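Protein (CD58) (Homo sapiens, PDB 1CCZ) binds the cell-adhesion receptor CD2 on lymphocytes and, as a glycoprotein built of immunoglobulin-like domains, probably helps to hold interacting cells together. Local coordinates at residues A[47-50]-A[51-54]; A[128-131]-A[132-135]. All coordinates share one frame; numbering follows the deposited sequence. Where two conformers were deposited one is given.

Contact 1: residues A[47-50]-A[51-54]; sequences SSFK and NRVY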
loop_
_atom_site.group_PDB
_atom_site.type_symbol
_atom_site.label_atom_id
_atom_site.label_comp_id
_atom_site.label_asym_id
_atom_site.label_seq_id
_atom_site.Cartn_x
_atom_site.Cartn_y
_atom_site.Cartn_z
ATOM N N SER A 47 11.676 19.487 -8.126
ATOM C CA SER A 47 11.287 19.542 -6.728
ATOM C C SER A 47 11.794 18.386 -5.890
ATOM O O SER A 47 12.975 18.041 -5.944
ATOM C CB SER A 47 9.768 19.627 -6.636
ATOM O OG SER A 47 9.272 20.454 -7.669
ATOM N N SER A 48 10.889 17.785 -5.119
ATOM C CA SER A 48 11.237 16.674 -4.237
ATOM C C SER A 48 11.718 15.430 -4.962
ATOM O O SER A 48 12.235 14.508 -4.331
ATOM C CB SER A 48 10.039 16.288 -3.364
ATOM O OG SER A 48 8.862 16.192 -4.144
ATOM N N PHE A 49 11.569 15.388 -6.281
ATOM C CA PHE A 49 11.992 14.194 -6.987
ATOM C C PHE A 49 13.431 14.184 -7.476
ATOM O O PHE A 49 13.915 13.155 -7.943
ATOM C CB PHE A 49 11.007 13.913 -8.118
ATOM C CG PHE A 49 9.624 13.637 -7.623
ATOM C CD1 PHE A 49 9.256 12.350 -7.240
ATOM C CD2 PHE A 49 8.703 14.674 -7.471
ATOM C CE1 PHE A 49 7.986 12.103 -6.706
ATOM C CE2 PHE A 49 7.437 14.441 -6.940
ATOM C CZ PHE A 49 7.078 13.145 -6.555
ATOM N N LYS A 50 14.125 15.314 -7.364
ATOM C CA LYS A 50 15.522 15.357 -7.790
ATOM C C LYS A 50 16.284 14.351 -6.963
ATOM O O LYS A 50 16.110 14.283 -5.756
ATOM C CB LYS A 50 16.123 16.733 -7.550
ATOM C CG LYS A 50 15.987 17.677 -8.710
ATOM C CD LYS A 50 15.260 18.935 -8.286
ATOM C CE LYS A 50 16.193 20.116 -8.253
ATOM N NZ LYS A 50 16.634 20.431 -9.631
ATOM N N ASN A 51 17.107 13.547 -7.612
ATOM C CA ASN A 51 17.908 12.567 -6.905
ATOM C C ASN A 51 17.161 11.336 -6.414
ATOM O O ASN A 51 17.760 10.487 -5.758
ATOM C CB ASN A 51 18.633 13.231 -5.724
ATOM C CG ASN A 51 19.589 14.338 -6.171
ATOM O OD1 ASN A 51 20.452 14.116 -7.023
ATOM N ND2 ASN A 51 19.436 15.535 -5.597
ATOM N N ARG A 52 15.866 11.220 -6.704
ATOM C CA ARG A 52 15.169 10.016 -6.275
ATOM C C ARG A 52 14.171 9.429 -7.252
ATOM O O ARG A 52 13.197 8.804 -6.838
ATOM C CB ARG A 52 14.503 10.209 -4.917
ATOM C CG ARG A 52 13.520 11.322 -4.835
ATOM C CD ARG A 52 12.634 11.109 -3.650
ATOM N NE ARG A 52 11.539 12.067 -3.636
ATOM C CZ ARG A 52 10.272 11.739 -3.423
ATOM N NH1 ARG A 52 9.956 10.473 -3.208
ATOM N NH2 ARG A 52 9.334 12.673 -3.414
ATOM N N VAL A 53 14.409 9.638 -8.544
ATOM C CA VAL A 53 13.566 9.050 -9.586
ATOM C C VAL A 53 14.473 8.521 -10.704
ATOM O O VAL A 53 15.598 8.985 -10.878
ATOM C CB VAL A 53 12.555 10.073 -10.219
ATOM C CG1 VAL A 53 11.623 10.632 -9.170
ATOM C CG2 VAL A 53 13.298 11.189 -10.907
ATOM N N TYR A 54 14.011 7.513 -11.425
ATOM C CA TYR A 54 14.758 7.012 -12.559
ATOM C C TYR A 54 13.754 6.913 -13.710
ATOM O O TYR A 54 12.660 6.369 -13.558
ATOM C CB TYR A 54 15.358 5.651 -12.302
ATOM C CG TYR A 54 15.749 4.983 -13.606
ATOM C CD1 TYR A 54 16.768 5.516 -14.402
ATOM C CD2 TYR A 54 15.078 3.840 -14.068
ATOM C CE1 TYR A 54 17.109 4.933 -15.615
ATOM C CE2 TYR A 54 15.410 3.256 -15.275
ATOM C CZ TYR A 54 16.430 3.810 -16.042
ATOM O OH TYR A 54 16.766 3.241 -17.241
#
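Arg-52 folds back over Phe-49 across a type II beta turn, in the loop that joins strand 42-45 to strand 53-55 of the N-terminal immunoglobulin-like domain. The tight side is the inner one. Buried Phe-49 receives the guanidinium almost flat on one ring face, planes 13° apart; this is an off-centre cation-pi stack in which Arg-52 NH2 lies 3.6 Å from Phe-49 CE1, toward the rim. Val-53 comes to the ring edge instead, where its CG1 lies 3.5 Å from Phe-49 CD1. NH1 of Arg-52 is held by a salt bridge to Asp-71 and a hydrogen bond to Tyr-65 O, a pairing that probably corresponds to the conserved Arg-Asp salt bridge of V-set domains. The outer side is looser. Lys-50 and Asn-51 form the exposed corner, where Asn-51 takes the positive phi (75°) expected at the third position of a type II turn, and Arg-52 N closes the turn on Phe-49 O at 3.0 Å. With CG lodged between N and C of its own backbone and the chain extended beyond, Arg-52 brings NE to Ser-48 O, 2.6 Å away: a nearly straight bond (169°), in the guanidinium plane but entering above the carbonyl plane.

Contact 2: residues A[128-131]-A[132-135]; sequences KEHL and RSLR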
loop_
_atom_site.group_PDB
_atom_site.type_symbol
_atom_site.label_atom_id
_atom_site.label_comp_id
_atom_site.label_asym_id
_atom_site.label_seq_id
_atom_site.Cartn_x
_atom_site.Cartn_y
_atom_site.Cartn_z
ATOM N N LYS A 128 -10.574 -23.069 11.681
ATOM C CA LYS A 128 -10.498 -22.786 10.254
ATOM C C LYS A 128 -11.668 -21.883 9.821
ATOM O O LYS A 128 -12.081 -21.865 8.654
ATOM C CB LYS A 128 -10.512 -24.119 9.470
ATOM C CG LYS A 128 -11.912 -24.769 9.265
ATOM C CD LYS A 128 -11.821 -26.246 8.806
ATOM C CE LYS A 128 -12.102 -26.422 7.307
ATOM N NZ LYS A 128 -13.543 -26.685 7.012
ATOM N N GLU A 129 -12.181 -21.106 10.758
ATOM C CA GLU A 129 -13.317 -20.266 10.466
ATOM C C GLU A 129 -13.037 -18.777 10.562
ATOM O O GLU A 129 -12.528 -18.321 11.571
ATOM C CB GLU A 129 -14.425 -20.635 11.430
ATOM C CG GLU A 129 -15.711 -19.920 11.212
ATOM C CD GLU A 129 -16.849 -20.672 11.840
ATOM O OE1 GLU A 129 -16.952 -21.888 11.556
ATOM O OE2 GLU A 129 -17.624 -20.061 12.618
ATOM N N HIS A 130 -13.396 -18.029 9.520
ATOM C CA HIS A 130 -13.221 -16.580 9.487
ATOM C C HIS A 130 -14.456 -15.990 10.159
ATOM O O HIS A 130 -15.542 -16.014 9.584
ATOM C CB HIS A 130 -13.126 -16.107 8.040
ATOM C CG HIS A 130 -13.135 -14.618 7.886
ATOM N ND1 HIS A 130 -12.539 -13.772 8.793
ATOM C CD2 HIS A 130 -13.670 -13.824 6.931
ATOM C CE1 HIS A 130 -12.706 -12.521 8.407
ATOM N NE2 HIS A 130 -13.389 -12.525 7.279
ATOM N N LEU A 131 -14.287 -15.456 11.369
ATOM C CA LEU A 131 -15.394 -14.905 12.159
ATOM C C LEU A 131 -15.826 -13.492 11.810
ATOM O O LEU A 131 -17.012 -13.188 11.817
ATOM C CB LEU A 131 -15.057 -14.963 13.657
ATOM C CG LEU A 131 -14.706 -16.345 14.241
ATOM C CD1 LEU A 131 -14.239 -16.196 15.688
ATOM C CD2 LEU A 131 -15.920 -17.247 14.183
ATOM N N ARG A 132 -14.857 -12.618 11.553
ATOM C CA ARG A 132 -15.155 -11.241 11.190
ATOM C C ARG A 132 -13.955 -10.440 10.695
ATOM O O ARG A 132 -12.817 -10.856 10.849
ATOM C CB ARG A 132 -15.877 -10.511 12.341
ATOM C CG ARG A 132 -15.145 -10.272 13.647
ATOM C CD ARG A 132 -16.024 -9.346 14.535
ATOM N NE ARG A 132 -16.351 -8.105 13.793
ATOM C CZ ARG A 132 -16.463 -6.871 14.297
ATOM N NH1 ARG A 132 -16.283 -6.591 15.579
ATOM N NH2 ARG A 132 -16.759 -5.886 13.487
ATOM N N SER A 133 -14.245 -9.327 10.021
ATOM C CA SER A 133 -13.247 -8.402 9.480
ATOM C C SER A 133 -13.759 -7.006 9.792
ATOM O O SER A 133 -14.964 -6.765 9.786
ATOM C CB SER A 133 -13.115 -8.545 7.976
ATOM O OG SER A 133 -12.576 -9.803 7.641
ATOM N N LEU A 134 -12.850 -6.091 10.095
ATOM C CA LEU A 134 -13.225 -4.721 10.405
ATOM C C LEU A 134 -12.118 -3.799 9.924
ATOM O O LEU A 134 -10.938 -4.047 10.170
ATOM C CB LEU A 134 -13.422 -4.562 11.910
ATOM C CG LEU A 134 -14.036 -3.252 12.374
ATOM C CD1 LEU A 134 -15.478 -3.114 11.869
ATOM C CD2 LEU A 134 -13.991 -3.219 13.882
ATOM N N ARG A 135 -12.498 -2.751 9.199
ATOM C CA ARG A 135 -11.535 -1.781 8.686
ATOM C C ARG A 135 -11.268 -0.813 9.853
ATOM O O ARG A 135 -11.711 0.326 9.848
ATOM C CB ARG A 135 -12.145 -1.062 7.478
ATOM C CG ARG A 135 -11.224 -0.100 6.757
ATOM C CD ARG A 135 -11.108 -0.433 5.267
ATOM N NE ARG A 135 -9.817 -1.053 4.967
ATOM C CZ ARG A 135 -9.587 -1.891 3.957
ATOM N NH1 ARG A 135 -10.558 -2.230 3.120
ATOM N NH2 ARG A 135 -8.375 -2.405 3.790
#
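The imidazole of His-130 reaches forward along its own strand to Ser-133, whose OG lies in the plane of the ring at its edge, 2.9 Å from His-130 NE2; OG is modelled too close to the ring for the fine detail of this approach to be trusted. With CG anti to the backbone N (chi1 172°), the ring points along the strand toward Ser-133. Arg-132 O approaches the ring obliquely, 3.0 Å from His-130 CE1. At the other nitrogen the ring is fixed from the neighbouring strand, ND1 giving its hydrogen to Leu-124 O, while Tyr-125 meets the imidazole with the two ring planes inclined at about 35°.

Residues three apart in a regular strand would face opposite ways; a classic beta bulge, in which Leu-131 and Arg-132 together face Leu-124, brings Ser-133 onto the same face as His-130. Leu-131 adopts a nearly helical backbone conformation, and both bulge residues send their side chains to the face opposite His-130 and Ser-133. There Leu-131 leans against Tyr-141, and Arg-132 packs on Met-139 and, in the conformer given, hydrogen-bonds through NH1 to Ser-140 O, all three partners belonging to strand 138-142. The bulge lies in the hairpin of strands 121-126 and 129-134 in the C2-set domain, and the strand's direction changes by 44° between residues 129-131 and 132-134. On the His-130 face, the side chain of Ser-133 touches Lys-123 and Glu-121 of strand 121-126.

Contact 1 comes first along the chain and contact 2 follows in a separate domain, on the opposite side of the chain's centre; their centres are 41 Å apart and their nearest atoms about 23 Å, without touching. They share no sheet. Residues 47-54 lead into strand 53-55, an outermost strand of a three-stranded antiparallel sheet in the N-terminal domain, whereas residues 128-135 span strand 129-134, at the margin of the four-stranded sheet in the C2-set domain. Each lies at a sheet edge: one is a turn leading into an edge strand, the other a bulge within one. Their separation matches a two-domain molecule whose N-terminal domain is probably the one that engages CD2.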